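Local coordinates for protein sulfide-quinone reductase (Aquifex aeolicus, PDB 3HYW) that oxidises hydrogen sulfide with a quinone as electron acceptor, using bound FAD and building up polysulfur that is released typically as cyclooctasulfur, at residues A[119-124]-A[133-138]; A[161-166]-A[247-252]. All blocks are in the same frame, centred on the assembly; numbering follows the deposited sequence.

Contact 1. Residues A[119-124]-A[133-138]; sequences NSTSIC and QKKLQE. With FAD (flavin-adenine dinucleotide), chain G; H2S (hydrosulfuric acid), chain J.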
loop_
_atom_site.group_PDB
_atom_site.type_symbol
_atom_site.label_atom_id
_atom_site.label_comp_id
_atom_site.label_asym_id
_atom_site.label_seq_id
_atom_site.Cartn_x
_atom_site.Cartn_y
_atom_site.Cartn_z
ATOM N N ASN A 119 28.816 -20.416 8.531
ATOM C CA ASN A 119 28.229 -20.646 7.203
ATOM C C ASN A 119 27.726 -19.402 6.473
ATOM O O ASN A 119 27.555 -19.419 5.250
ATOM C CB ASN A 119 27.098 -21.674 7.297
ATOM C CG ASN A 119 27.555 -22.989 7.896
ATOM O OD1 ASN A 119 28.668 -23.448 7.638
ATOM N ND2 ASN A 119 26.694 -23.603 8.697
ATOM N N SER A 120 27.472 -18.332 7.220
ATOM C CA SER A 120 26.994 -17.091 6.618
ATOM C C SER A 120 28.136 -16.093 6.435
ATOM O O SER A 120 29.310 -16.432 6.625
ATOM C CB SER A 120 25.876 -16.487 7.469
ATOM O OG SER A 120 25.125 -15.544 6.728
ATOM N N THR A 121 27.786 -14.871 6.039
ATOM C CA THR A 121 28.740 -13.766 5.981
ATOM C C THR A 121 28.168 -12.581 6.740
ATOM O O THR A 121 26.973 -12.531 7.023
ATOM C CB THR A 121 29.082 -13.335 4.529
ATOM O OG1 THR A 121 27.900 -12.883 3.856
ATOM C CG2 THR A 121 29.717 -14.477 3.741
ATOM N N SER A 122 29.035 -11.627 7.067
ATOM C CA SER A 122 28.636 -10.419 7.758
ATOM C C SER A 122 29.507 -9.261 7.284
ATOM O O SER A 122 30.605 -9.471 6.767
ATOM C CB SER A 122 28.770 -10.615 9.263
ATOM O OG SER A 122 30.133 -10.703 9.621
ATOM N N ILE A 123 29.009 -8.043 7.455
ATOM C CA ILE A 123 29.662 -6.854 6.913
ATOM C C ILE A 123 29.885 -5.785 7.992
ATOM O O ILE A 123 30.139 -4.623 7.677
ATOM C CB ILE A 123 28.866 -6.277 5.708
ATOM C CG1 ILE A 123 27.485 -5.768 6.150
ATOM C CG2 ILE A 123 28.723 -7.331 4.601
ATOM C CD1 ILE A 123 26.617 -5.220 5.017
ATOM N N CYS A 124 29.825 -6.202 9.258
ATOM C CA CYS A 124 29.831 -5.272 10.395
ATOM C C CYS A 124 31.218 -4.783 10.793
ATOM O O CYS A 124 31.346 -3.757 11.463
ATOM C CB CYS A 124 29.146 -5.905 11.608
ATOM S SG CYS A 124 27.395 -6.113 11.430
ATOM N N GLN A 133 33.364 -10.282 0.575
ATOM C CA GLN A 133 33.791 -9.969 -0.787
ATOM C C GLN A 133 34.309 -11.227 -1.479
ATOM O O GLN A 133 33.965 -11.491 -2.632
ATOM C CB GLN A 133 34.857 -8.859 -0.780
ATOM C CG GLN A 133 35.317 -8.403 -2.169
ATOM C CD GLN A 133 36.377 -7.294 -2.129
ATOM O OE1 GLN A 133 36.388 -6.433 -1.233
ATOM N NE2 GLN A 133 37.263 -7.304 -3.117
ATOM N N LYS A 134 35.109 -12.007 -0.753
ATOM C CA LYS A 134 35.707 -13.234 -1.280
ATOM C C LYS A 134 34.666 -14.302 -1.611
ATOM O O LYS A 134 34.832 -15.050 -2.576
ATOM C CB LYS A 134 36.746 -13.803 -0.307
ATOM C CG LYS A 134 37.951 -12.900 -0.065
ATOM C CD LYS A 134 39.065 -13.660 0.631
ATOM C CE LYS A 134 40.102 -12.714 1.221
ATOM N NZ LYS A 134 41.492 -13.281 1.114
ATOM N N LYS A 135 33.597 -14.362 -0.814
ATOM C CA LYS A 135 32.528 -15.344 -1.027
ATOM C C LYS A 135 31.563 -14.923 -2.128
ATOM O O LYS A 135 30.942 -15.773 -2.763
ATOM C CB LYS A 135 31.778 -15.636 0.274
ATOM C CG LYS A 135 32.533 -16.581 1.204
ATOM C CD LYS A 135 31.760 -16.884 2.484
ATOM C CE LYS A 135 30.703 -17.986 2.304
ATOM N NZ LYS A 135 30.137 -18.437 3.619
ATOM N N LEU A 136 31.444 -13.614 -2.353
ATOM C CA LEU A 136 30.613 -13.084 -3.437
ATOM C C LEU A 136 31.131 -13.484 -4.819
ATOM O O LEU A 136 30.341 -13.798 -5.718
ATOM C CB LEU A 136 30.482 -11.562 -3.339
ATOM C CG LEU A 136 29.416 -11.019 -2.383
ATOM C CD1 LEU A 136 29.534 -9.514 -2.251
ATOM C CD2 LEU A 136 28.023 -11.400 -2.851
ATOM N N GLN A 137 32.454 -13.469 -4.981
ATOM C CA GLN A 137 33.093 -13.882 -6.234
ATOM C C GLN A 137 32.644 -15.285 -6.647
ATOM O O GLN A 137 32.401 -15.546 -7.829
ATOM C CB GLN A 137 34.623 -13.803 -6.120
ATOM C CG GLN A 137 35.190 -12.376 -6.056
ATOM C CD GLN A 137 34.974 -11.579 -7.345
ATOM O OE1 GLN A 137 34.360 -10.511 -7.332
ATOM N NE2 GLN A 137 35.473 -12.103 -8.464
ATOM N N GLU A 138 32.511 -16.165 -5.654
ATOM C CA GLU A 138 32.036 -17.541 -5.831
ATOM C C GLU A 138 30.562 -17.607 -6.273
ATOM O O GLU A 138 30.165 -18.517 -7.003
ATOM C CB GLU A 138 32.246 -18.318 -4.524
ATOM C CG GLU A 138 31.930 -19.814 -4.583
ATOM C CD GLU A 138 31.967 -20.495 -3.210
ATOM O OE1 GLU A 138 32.466 -19.880 -2.235
ATOM O OE2 GLU A 138 31.497 -21.655 -3.111
HETATM P PA FAD G . 32.736 1.709 16.160
HETATM O O1A FAD G . 32.784 2.865 15.193
HETATM O O2A FAD G . 32.567 0.317 15.634
HETATM O O5B FAD G . 34.078 1.803 17.022
HETATM C C5B FAD G . 34.358 0.993 18.152
HETATM C C4B FAD G . 35.861 1.052 18.372
HETATM O O4B FAD G . 36.197 0.471 19.632
HETATM C C3B FAD G . 36.604 0.239 17.325
HETATM O O3B FAD G . 37.775 0.962 16.929
HETATM C C2B FAD G . 36.981 -1.034 18.057
HETATM O O2B FAD G . 38.153 -1.636 17.512
HETATM C C1B FAD G . 37.213 -0.516 19.465
HETATM N N9A FAD G . 37.098 -1.535 20.543
HETATM C C8A FAD G . 36.196 -2.536 20.637
HETATM N N7A FAD G . 36.422 -3.220 21.786
HETATM C C5A FAD G . 37.479 -2.642 22.405
HETATM C C6A FAD G . 38.165 -2.897 23.591
HETATM N N6A FAD G . 37.793 -3.922 24.390
HETATM N N1A FAD G . 39.212 -2.104 23.942
HETATM C C2A FAD G . 39.597 -1.080 23.161
HETATM N N3A FAD G . 38.955 -0.815 22.012
HETATM C C4A FAD G . 37.894 -1.576 21.618
HETATM N N1 FAD G . 25.278 4.629 10.678
HETATM C C2 FAD G . 24.867 5.652 9.881
HETATM O O2 FAD G . 24.480 6.722 10.393
HETATM N N3 FAD G . 24.877 5.545 8.531
HETATM C C4 FAD G . 25.300 4.404 7.948
HETATM O O4 FAD G . 25.307 4.271 6.589
HETATM C C4X FAD G . 25.722 3.344 8.742
HETATM N N5 FAD G . 26.137 2.201 8.151
HETATM C C5X FAD G . 26.559 1.160 8.902
HETATM C C6 FAD G . 26.999 -0.007 8.267
HETATM C C7 FAD G . 27.429 -1.098 9.015
HETATM C C7M FAD G . 27.891 -2.346 8.285
HETATM C C8 FAD G . 27.418 -1.014 10.410
HETATM C C8M FAD G . 27.869 -2.166 11.288
HETATM C C9 FAD G . 26.973 0.153 11.036
HETATM C C9A FAD G . 26.547 1.265 10.292
HETATM N N10 FAD G . 26.130 2.418 10.894
HETATM C C10 FAD G . 25.708 3.460 10.131
HETATM C "C1'" FAD G . 26.051 2.498 12.371
HETATM C "C2'" FAD G . 27.089 3.269 13.162
HETATM O "O2'" FAD G . 27.266 4.579 12.607
HETATM C "C3'" FAD G . 28.383 2.457 13.217
HETATM O "O3'" FAD G . 28.111 1.169 13.820
HETATM C "C4'" FAD G . 29.461 3.184 14.010
HETATM O "O4'" FAD G . 30.726 2.597 13.679
HETATM C "C5'" FAD G . 29.207 3.081 15.510
HETATM O "O5'" FAD G . 30.175 3.848 16.219
HETATM P P FAD G . 30.832 3.339 17.601
HETATM O O1P FAD G . 31.852 4.365 18.019
HETATM O O2P FAD G . 29.751 2.932 18.578
HETATM O O3P FAD G . 31.565 1.953 17.223
HETATM S S H2S J . 26.995 -3.460 11.660
#

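Contact 2. Residues A[161-166]-A[247-252]; sequences YEFALM and FTMFMP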
loop_
_atom_site.group_PDB
_atom_site.type_symbol
_atom_site.label_atom_id
_atom_site.label_comp_id
_atom_site.label_asym_id
_atom_site.label_seq_id
_atom_site.Cartn_x
_atom_site.Cartn_y
_atom_site.Cartn_z
ATOM N N TYR A 161 19.574 -4.022 4.217
ATOM C CA TYR A 161 18.848 -3.460 3.075
ATOM C C TYR A 161 19.795 -2.927 2.003
ATOM O O TYR A 161 19.591 -3.174 0.808
ATOM C CB TYR A 161 17.913 -2.346 3.539
ATOM C CG TYR A 161 16.721 -2.858 4.290
ATOM C CD1 TYR A 161 15.603 -3.326 3.605
ATOM C CD2 TYR A 161 16.713 -2.905 5.682
ATOM C CE1 TYR A 161 14.505 -3.815 4.290
ATOM C CE2 TYR A 161 15.616 -3.389 6.370
ATOM C CZ TYR A 161 14.517 -3.842 5.664
ATOM O OH TYR A 161 13.418 -4.321 6.324
ATOM N N GLU A 162 20.824 -2.195 2.435
ATOM C CA GLU A 162 21.839 -1.667 1.524
ATOM C C GLU A 162 22.511 -2.783 0.747
ATOM O O GLU A 162 22.593 -2.723 -0.478
ATOM C CB GLU A 162 22.924 -0.894 2.280
ATOM C CG GLU A 162 22.570 0.504 2.683
ATOM C CD GLU A 162 23.781 1.244 3.223
ATOM O OE1 GLU A 162 24.381 0.749 4.204
ATOM O OE2 GLU A 162 24.141 2.301 2.658
ATOM N N PHE A 163 22.996 -3.791 1.470
ATOM C CA PHE A 163 23.739 -4.901 0.871
ATOM C C PHE A 163 22.884 -5.689 -0.123
ATOM O O PHE A 163 23.357 -6.073 -1.194
ATOM C CB PHE A 163 24.301 -5.836 1.956
ATOM C CG PHE A 163 25.174 -6.941 1.411
ATOM C CD1 PHE A 163 24.644 -8.203 1.143
ATOM C CD2 PHE A 163 26.525 -6.715 1.156
ATOM C CE1 PHE A 163 25.450 -9.226 0.624
ATOM C CE2 PHE A 163 27.340 -7.734 0.638
ATOM C CZ PHE A 163 26.801 -8.989 0.380
ATOM N N ALA A 164 21.630 -5.930 0.236
ATOM C CA ALA A 164 20.717 -6.640 -0.649
ATOM C C ALA A 164 20.519 -5.888 -1.971
ATOM O O ALA A 164 20.568 -6.488 -3.051
ATOM C CB ALA A 164 19.394 -6.882 0.045
ATOM N N LEU A 165 20.309 -4.578 -1.887
ATOM C CA LEU A 165 20.045 -3.780 -3.079
ATOM C C LEU A 165 21.304 -3.515 -3.905
ATOM O O LEU A 165 21.242 -3.463 -5.143
ATOM C CB LEU A 165 19.292 -2.497 -2.720
ATOM C CG LEU A 165 17.852 -2.830 -2.319
ATOM C CD1 LEU A 165 17.210 -1.722 -1.543
ATOM C CD2 LEU A 165 17.014 -3.204 -3.539
ATOM N N MET A 166 22.438 -3.394 -3.214
ATOM C CA MET A 166 23.760 -3.285 -3.848
ATOM C C MET A 166 24.098 -4.545 -4.637
ATOM O O MET A 166 24.624 -4.465 -5.746
ATOM C CB MET A 166 24.851 -3.046 -2.797
ATOM C CG MET A 166 24.824 -1.674 -2.165
ATOM S SD MET A 166 26.169 -1.446 -0.981
ATOM C CE MET A 166 25.910 0.253 -0.578
ATOM N N PHE A 247 24.300 -18.480 -1.080
ATOM C CA PHE A 247 25.016 -17.392 -0.421
ATOM C C PHE A 247 24.078 -16.679 0.540
ATOM O O PHE A 247 22.938 -16.381 0.190
ATOM C CB PHE A 247 25.582 -16.404 -1.449
ATOM C CG PHE A 247 26.138 -15.143 -0.835
ATOM C CD1 PHE A 247 25.300 -14.064 -0.551
ATOM C CD2 PHE A 247 27.495 -15.038 -0.532
ATOM C CE1 PHE A 247 25.803 -12.896 0.041
ATOM C CE2 PHE A 247 28.010 -13.873 0.046
ATOM C CZ PHE A 247 27.160 -12.803 0.337
ATOM N N THR A 248 24.562 -16.413 1.751
ATOM C CA THR A 248 23.813 -15.614 2.718
ATOM C C THR A 248 24.650 -14.484 3.321
ATOM O O THR A 248 25.882 -14.559 3.378
ATOM C CB THR A 248 23.233 -16.470 3.886
ATOM O OG1 THR A 248 24.303 -17.016 4.662
ATOM C CG2 THR A 248 22.360 -17.601 3.368
ATOM N N MET A 249 23.959 -13.438 3.763
ATOM C CA MET A 249 24.567 -12.374 4.534
ATOM C C MET A 249 23.555 -11.982 5.595
ATOM O O MET A 249 22.498 -11.428 5.281
ATOM C CB MET A 249 24.911 -11.175 3.638
ATOM C CG MET A 249 25.927 -10.185 4.230
ATOM S SD MET A 249 25.428 -9.351 5.752
ATOM C CE MET A 249 24.145 -8.241 5.172
ATOM N N PHE A 250 23.878 -12.276 6.850
ATOM C CA PHE A 250 23.015 -11.902 7.954
ATOM C C PHE A 250 23.677 -10.945 8.929
ATOM O O PHE A 250 24.884 -11.018 9.170
ATOM C CB PHE A 250 22.447 -13.142 8.663
ATOM C CG PHE A 250 21.242 -13.699 7.979
ATOM C CD1 PHE A 250 19.966 -13.315 8.374
ATOM C CD2 PHE A 250 21.381 -14.565 6.899
ATOM C CE1 PHE A 250 18.846 -13.793 7.711
ATOM C CE2 PHE A 250 20.264 -15.058 6.242
ATOM C CZ PHE A 250 18.995 -14.671 6.649
ATOM N N MET A 251 22.873 -10.025 9.452
ATOM C CA MET A 251 23.296 -9.159 10.540
ATOM C C MET A 251 23.317 -9.967 11.829
ATOM O O MET A 251 22.400 -10.765 12.078
ATOM C CB MET A 251 22.340 -7.976 10.703
ATOM C CG MET A 251 22.162 -7.122 9.458
ATOM S SD MET A 251 23.700 -6.414 8.822
ATOM C CE MET A 251 24.221 -5.403 10.209
ATOM N N PRO A 252 24.379 -9.792 12.635
ATOM C CA PRO A 252 24.378 -10.314 13.993
ATOM C C PRO A 252 23.674 -9.345 14.938
ATOM O O PRO A 252 23.455 -8.181 14.585
ATOM C CB PRO A 252 25.869 -10.411 14.326
ATOM C CG PRO A 252 26.516 -9.342 13.513
ATOM C CD PRO A 252 25.647 -9.112 12.297
#

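Contact 1. Residues A[119-124]-A[133-138]
Lys135 NZ reaches the backbone carbonyl of Asn119 through a weak hydrogen bond, NZ to O 3.2 Å, while the carbonyl oxygen of Ser120 lies farther from NZ at 3.7 Å. The ammonium group thus sits beside the peptide oxygens where helix 116-119 gives way to loop. The Lys135 side chain leaves helix 126-141 with CG next to the backbone N and then bends at CG-CD (chi3 82°), which turns the terminal part alongside Thr121. The methyl branch of Thr121 meets this part: CG2 lies 3.4 Å from Lys135 CD, tighter than usual carbon contact, and 3.9 Å from Lys135 CE. The side chains run alongside each other in opposite senses, methyl against methylenes. In the other branch, Thr121 OG1 is flanked by both the backbone N and the carbonyl carbon (chi1 61°), which aims it at the carbonyl oxygen of Thr248 for a hydrogen bond, so Thr121 divides its two branches between helix and strand. Asn119 ND2 has its own partner in the carbonyl oxygen of Ile226. Farther along, Ile123 O comes within 3.3 Å of the flavin methyl C7M. Cys124, with Met251 and Phe254, lines the site of the bound hydrogen sulfide. This is the loop joining helices 116-119 and 126-141 within the pyridine nucleotide-disulphide oxidoreductase region, running from the helix end that Lys135 touches to the flavin and sulfide pocket.

Contact 2. Residues A[161-166]-A[247-252]
Phe163 (chi1 -175°) and Met249 (chi1 -162°) both carry CG anti to the backbone N, which extends the ring from helix 158-173 to meet the thioether side chain rising from strand 247-255. Further bends at chi2 and chi3 curl Met249 over one face of the ring. Met249 CB comes first, 3.6 Å from Phe163 CE1, at the rim. Met249 CG then makes a CH-pi contact, 4.0 Å from the centroid of the Phe163 ring and 21° off the normal, displaced from the middle. Met249 SD stands above the same face at 5.1 Å from the centroid of the Phe163 ring, a distant Met-aromatic contact. The terminal methyl returns toward the root of the aromatic side chain, with Met249 CE 4.0 Å from Phe163 CB. One flexible thioether therefore spans the ring from outer rim to stem.

Phe247, two residues earlier and on the same side of the strand, approaches from the opposite direction. The rings meet edge to edge, each rim close to the plane of the other, which is neither a T-shaped nor an offset stack. Phe163 CE1 lies 3.7 Å from Phe247 CE1, and Phe163 CZ lies 3.8 Å from Phe247 CZ. The buried interface is entirely apolar: between residues 161-166 and 247-252 the contact is side-chain packing, without a hydrogen bond. Next to Phe163, Glu162 forms a salt bridge with the FAD-binding Lys382. Strand 247-255 lies between strands 108-110 and 146-150 of a mixed sheet, and helix 158-173 packs on that sheet, where Phe163 also touches Ile148. Thr132 and Leu136 of helix 126-141 touch both aromatic rings, and Ala49 and Met50 of helix 45-50 bring a further helix against Phe163.

How the contacts relate
Going from the N terminus, contact 1 closes a short span of eight intervening residues, mostly the first turns of helix 126-141, and brings the chain after helix 116-119 against that helix. Contact 2 opens only afterwards and spans eighty residues, from helix 158-173 to strand 247-255; the two are in series and neither nest nor cross. Their centres nevertheless lie about 9 Å apart, because residues 119-124 run beside strand 247-255. There Ser120 OG and Thr248 OG1, 2.7 Å apart, probably share a hydrogen bond, and Thr121 OG1 packs 3.4 Å from Met249 CG. Together the contacts tie helices 126-141 and 158-173 to the mixed sheet and to the loop leading to the flavin.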